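Local coordinates for protein peptidoglycan-N-acetylmuramic acid deacetylase PdaA (Bacillus subtilis, PDB 1NY1) that removes the acetyl group from N-acetylmuramic acid in peptidoglycan, a step toward the muramic delta-lactam of the spore cortex, and is required for germination, at residues G9-A21 against D184-Y196. Numbering follows the deposited sequence.
Sequences GFKRSVNHQPPDA and DHMIKQAHPGAIY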
loop_
_atom_site.group_PDB
_atom_site.type_symbol
_atom_site.label_atom_id
_atom_site.label_comp_id
_atom_site.label_asym_id
_atom_site.label_seq_id
_atom_site.Cartn_x
_atom_site.Cartn_y
_atom_site.Cartn_z
ATOM N N GLY A 9 -4.395 11.858 5.344
ATOM C CA GLY A 9 -3.424 12.882 5.001
ATOM C C GLY A 9 -2.552 13.145 6.213
ATOM O O GLY A 9 -2.931 12.809 7.335
ATOM N N PHE A 10 -1.387 13.742 6.001
ATOM C CA PHE A 10 -0.477 14.012 7.104
ATOM C C PHE A 10 0.661 14.898 6.618
ATOM O O PHE A 10 1.000 14.895 5.429
ATOM C CB PHE A 10 0.112 12.693 7.615
ATOM C CG PHE A 10 0.867 11.938 6.559
ATOM C CD1 PHE A 10 2.215 12.199 6.324
ATOM C CD2 PHE A 10 0.203 11.045 5.726
ATOM C CE1 PHE A 10 2.888 11.590 5.266
ATOM C CE2 PHE A 10 0.863 10.432 4.664
ATOM C CZ PHE A 10 2.209 10.705 4.434
ATOM N N LYS A 11 1.249 15.653 7.538
ATOM C CA LYS A 11 2.378 16.508 7.198
ATOM C C LYS A 11 3.492 15.545 6.822
ATOM O O LYS A 11 3.746 14.578 7.538
ATOM C CB LYS A 11 2.811 17.336 8.407
ATOM C CG LYS A 11 1.734 18.250 8.951
ATOM C CD LYS A 11 1.936 19.685 8.494
ATOM C CE LYS A 11 3.151 20.320 9.169
ATOM N NZ LYS A 11 2.989 20.446 10.650
ATOM N N ARG A 12 4.150 15.807 5.701
ATOM C CA ARG A 12 5.233 14.951 5.240
ATOM C C ARG A 12 6.368 14.839 6.253
ATOM O O ARG A 12 6.547 15.708 7.110
ATOM C CB ARG A 12 5.783 15.484 3.913
ATOM C CG ARG A 12 4.779 15.451 2.771
ATOM C CD ARG A 12 5.287 16.198 1.537
ATOM N NE ARG A 12 4.365 16.068 0.410
ATOM C CZ ARG A 12 3.149 16.603 0.369
ATOM N NH1 ARG A 12 2.697 17.317 1.396
ATOM N NH2 ARG A 12 2.377 16.407 -0.691
ATOM N N SER A 13 7.123 13.749 6.151
ATOM C CA SER A 13 8.264 13.504 7.018
ATOM C C SER A 13 9.306 14.600 6.798
ATOM O O SER A 13 9.519 15.044 5.669
ATOM C CB SER A 13 8.880 12.144 6.689
ATOM O OG SER A 13 10.194 12.023 7.224
ATOM N N VAL A 14 9.946 15.039 7.876
ATOM C CA VAL A 14 10.972 16.073 7.794
ATOM C C VAL A 14 12.189 15.615 8.585
ATOM O O VAL A 14 12.049 15.014 9.647
ATOM C CB VAL A 14 10.484 17.420 8.382
ATOM C CG1 VAL A 14 9.316 17.961 7.558
ATOM C CG2 VAL A 14 10.059 17.232 9.831
ATOM N N ASN A 15 13.380 15.893 8.069
ATOM C CA ASN A 15 14.609 15.499 8.759
ATOM C C ASN A 15 14.649 13.989 8.996
ATOM O O ASN A 15 15.216 13.530 9.986
ATOM C CB ASN A 15 14.713 16.220 10.110
ATOM C CG ASN A 15 14.646 17.727 9.978
ATOM O OD1 ASN A 15 15.413 18.332 9.228
ATOM N ND2 ASN A 15 13.731 18.347 10.720
ATOM N N HIS A 16 14.041 13.228 8.086
ATOM C CA HIS A 16 13.998 11.769 8.181
ATOM C C HIS A 16 13.380 11.254 9.469
ATOM O O HIS A 16 13.720 10.172 9.961
ATOM C CB HIS A 16 15.400 11.189 8.000
ATOM C CG HIS A 16 15.975 11.450 6.646
ATOM N ND1 HIS A 16 17.105 12.215 6.449
ATOM C CD2 HIS A 16 15.545 11.091 5.414
ATOM C CE1 HIS A 16 17.346 12.316 5.154
ATOM N NE2 HIS A 16 16.415 11.642 4.504
ATOM N N GLN A 17 12.470 12.044 10.020
ATOM C CA GLN A 17 11.778 11.659 11.236
ATOM C C GLN A 17 10.380 11.197 10.863
ATOM O O GLN A 17 9.763 11.731 9.945
ATOM C CB GLN A 17 11.696 12.839 12.205
ATOM C CG GLN A 17 13.035 13.254 12.791
ATOM C CD GLN A 17 13.780 12.088 13.417
ATOM O OE1 GLN A 17 13.196 11.279 14.134
ATOM N NE2 GLN A 17 15.081 12.008 13.162
ATOM N N PRO A 18 9.868 10.178 11.559
ATOM C CA PRO A 18 8.524 9.677 11.264
ATOM C C PRO A 18 7.490 10.789 11.407
ATOM O O PRO A 18 7.534 11.566 12.358
ATOM C CB PRO A 18 8.332 8.584 12.313
ATOM C CG PRO A 18 9.726 8.068 12.516
ATOM C CD PRO A 18 10.536 9.342 12.569
ATOM N N PRO A 19 6.561 10.898 10.446
ATOM C CA PRO A 19 5.529 11.933 10.518
ATOM C C PRO A 19 4.464 11.488 11.516
ATOM O O PRO A 19 4.465 10.333 11.946
ATOM C CB PRO A 19 5.005 11.989 9.087
ATOM C CG PRO A 19 5.119 10.558 8.648
ATOM C CD PRO A 19 6.484 10.163 9.169
ATOM N N ASP A 20 3.571 12.396 11.893
ATOM C CA ASP A 20 2.504 12.066 12.831
ATOM C C ASP A 20 1.193 12.673 12.356
ATOM O O ASP A 20 1.123 13.866 12.057
ATOM C CB ASP A 20 2.844 12.579 14.233
ATOM C CG ASP A 20 1.806 12.174 15.268
ATOM O OD1 ASP A 20 0.757 12.837 15.360
ATOM O OD2 ASP A 20 2.035 11.177 15.977
ATOM N N ALA A 21 0.153 11.846 12.288
ATOM C CA ALA A 21 -1.157 12.292 11.823
ATOM C C ALA A 21 -1.987 13.016 12.882
ATOM O O ALA A 21 -3.109 13.445 12.609
ATOM C CB ALA A 21 -1.942 11.101 11.278
ATOM N N ASP A 184 14.220 11.252 -5.810
ATOM C CA ASP A 184 14.459 12.271 -4.793
ATOM C C ASP A 184 13.445 12.230 -3.659
ATOM O O ASP A 184 13.799 12.454 -2.499
ATOM C CB ASP A 184 14.488 13.667 -5.419
ATOM C CG ASP A 184 15.770 13.935 -6.181
ATOM O OD1 ASP A 184 16.755 13.194 -5.955
ATOM O OD2 ASP A 184 15.803 14.892 -6.990
ATOM N N HIS A 185 12.183 11.956 -3.982
ATOM C CA HIS A 185 11.162 11.878 -2.946
ATOM C C HIS A 185 11.330 10.670 -2.036
ATOM O O HIS A 185 11.160 10.780 -0.828
ATOM C CB HIS A 185 9.758 11.867 -3.565
ATOM C CG HIS A 185 9.145 13.227 -3.672
ATOM N ND1 HIS A 185 8.801 13.798 -4.878
ATOM C CD2 HIS A 185 8.839 14.141 -2.722
ATOM C CE1 HIS A 185 8.310 15.006 -4.664
ATOM N NE2 HIS A 185 8.323 15.237 -3.365
HETATM N N MSE A 186 11.668 9.523 -2.614
HETATM C CA MSE A 186 11.842 8.313 -1.825
HETATM C C MSE A 186 13.038 8.398 -0.890
HETATM O O MSE A 186 13.035 7.796 0.181
HETATM C CB MSE A 186 11.973 7.105 -2.739
HETATM C CG MSE A 186 10.677 6.768 -3.455
HETATM SE SE MSE A 186 10.753 5.105 -4.420
HETATM C CE MSE A 186 11.379 5.735 -6.124
ATOM N N ILE A 187 14.045 9.166 -1.289
ATOM C CA ILE A 187 15.233 9.336 -0.470
ATOM C C ILE A 187 14.982 10.392 0.605
ATOM O O ILE A 187 15.259 10.170 1.784
ATOM C CB ILE A 187 16.442 9.765 -1.332
ATOM C CG1 ILE A 187 16.789 8.660 -2.339
ATOM C CG2 ILE A 187 17.626 10.120 -0.431
ATOM C CD1 ILE A 187 17.198 7.325 -1.720
ATOM N N LYS A 188 14.439 11.536 0.198
ATOM C CA LYS A 188 14.181 12.627 1.131
ATOM C C LYS A 188 13.138 12.317 2.199
ATOM O O LYS A 188 13.306 12.700 3.356
ATOM C CB LYS A 188 13.774 13.890 0.363
ATOM C CG LYS A 188 13.534 15.113 1.251
ATOM C CD LYS A 188 13.744 16.420 0.488
ATOM C CE LYS A 188 12.807 16.539 -0.704
ATOM N NZ LYS A 188 13.172 17.671 -1.606
ATOM N N GLN A 189 12.067 11.621 1.826
ATOM C CA GLN A 189 11.019 11.307 2.793
ATOM C C GLN A 189 11.279 10.070 3.637
ATOM O O GLN A 189 10.510 9.770 4.543
ATOM C CB GLN A 189 9.667 11.169 2.079
ATOM C CG GLN A 189 9.189 12.478 1.466
ATOM C CD GLN A 189 7.781 12.400 0.911
ATOM O OE1 GLN A 189 6.859 11.950 1.590
ATOM N NE2 GLN A 189 7.603 12.864 -0.319
ATOM N N ALA A 190 12.362 9.357 3.347
ATOM C CA ALA A 190 12.677 8.143 4.091
ATOM C C ALA A 190 12.785 8.360 5.590
ATOM O O ALA A 190 13.304 9.375 6.055
ATOM C CB ALA A 190 13.968 7.528 3.566
ATOM N N HIS A 191 12.267 7.400 6.345
ATOM C CA HIS A 191 12.332 7.455 7.790
ATOM C C HIS A 191 12.110 6.075 8.387
ATOM O O HIS A 191 11.568 5.173 7.738
ATOM C CB HIS A 191 11.314 8.454 8.356
ATOM C CG HIS A 191 9.914 8.268 7.852
ATOM N ND1 HIS A 191 9.006 7.422 8.452
ATOM C CD2 HIS A 191 9.261 8.845 6.817
ATOM C CE1 HIS A 191 7.853 7.488 7.810
ATOM N NE2 HIS A 191 7.981 8.345 6.813
ATOM N N PRO A 192 12.570 5.883 9.627
ATOM C CA PRO A 192 12.413 4.602 10.316
ATOM C C PRO A 192 10.934 4.221 10.397
ATOM O O PRO A 192 10.092 5.032 10.788
ATOM C CB PRO A 192 13.022 4.886 11.683
ATOM C CG PRO A 192 14.141 5.818 11.341
ATOM C CD PRO A 192 13.480 6.772 10.371
ATOM N N GLY A 193 10.629 2.989 10.011
ATOM C CA GLY A 193 9.260 2.515 10.058
ATOM C C GLY A 193 8.351 3.028 8.955
ATOM O O GLY A 193 7.147 2.787 8.988
ATOM N N ALA A 194 8.913 3.723 7.971
ATOM C CA ALA A 194 8.106 4.262 6.881
ATOM C C ALA A 194 7.386 3.205 6.068
ATOM O O ALA A 194 7.938 2.150 5.762
ATOM C CB ALA A 194 8.977 5.094 5.944
ATOM N N ILE A 195 6.135 3.500 5.737
ATOM C CA ILE A 195 5.350 2.631 4.882
ATOM C C ILE A 195 5.164 3.499 3.644
ATOM O O ILE A 195 4.500 4.542 3.693
ATOM C CB ILE A 195 3.978 2.274 5.497
ATOM C CG1 ILE A 195 4.182 1.448 6.777
ATOM C CG2 ILE A 195 3.143 1.491 4.479
ATOM C CD1 ILE A 195 2.892 0.971 7.447
ATOM N N TYR A 196 5.798 3.089 2.552
ATOM C CA TYR A 196 5.719 3.810 1.289
ATOM C C TYR A 196 4.510 3.379 0.491
ATOM O O TYR A 196 4.171 2.196 0.449
ATOM C CB TYR A 196 6.937 3.538 0.403
ATOM C CG TYR A 196 8.196 4.279 0.759
ATOM C CD1 TYR A 196 9.098 4.661 -0.236
ATOM C CD2 TYR A 196 8.505 4.573 2.081
ATOM C CE1 TYR A 196 10.282 5.320 0.080
ATOM C CE2 TYR A 196 9.682 5.232 2.409
ATOM C CZ TYR A 196 10.564 5.603 1.410
ATOM O OH TYR A 196 11.729 6.257 1.743
HETATM O O HOH W 1 4.815 14.090 -1.284
HETATM O O HOH W 2 6.521 11.546 4.451
HETATM O O HOH W 3 12.237 13.319 5.937
#
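His191 presses its imidazole into the loop 9-21, illustrating how one aromatic ring can join an irregular loop to the link between a helix and a strand with little direct hydrogen bonding. Its CB lies against the carbonyl of His16, 3.4 Å from His16 O. From there chi1 of 51° sets CG between the backbone N and the carbonyl carbon, near Ser13 OG and Pro18 CA, and turns one side of the ring to Ser13, Pro18 and Pro19. ND1 comes nearest to Pro18 CA and, though buried, finds no hydrogen-bonding partner; His191 CD2 meets Ser13 CB at 3.3 Å. At the tip, CE1 and NE2 lie under Pro19 CD, which makes a CH-pi contact 3.5 Å from the centroid of the His191 ring. Ala194 CB backs the opposite face.

Ser13 OG, anti to its own nitrogen (chi1 163°), turns back to donate to Gln17 O at 2.8 Å, a bond that spans the type I' turn from Val14 to Gln17. Water does much of the polar bridging: one molecule links Ser13 OG and His16 N to Lys188 O, a second joins Ser13 N to Gln189 OE1, and a third connects Arg12 NE with Gln189 NE2. The direct bond, His16 NE2 to Ile187 O, is weak at 3.3 Å.

The loop between strand 6-7 and helix 23-31 thus lies against the link from helix 179-188 to strand 194-198, which pairs with strand 44-51 in the parallel sheet of the NodB homology domain.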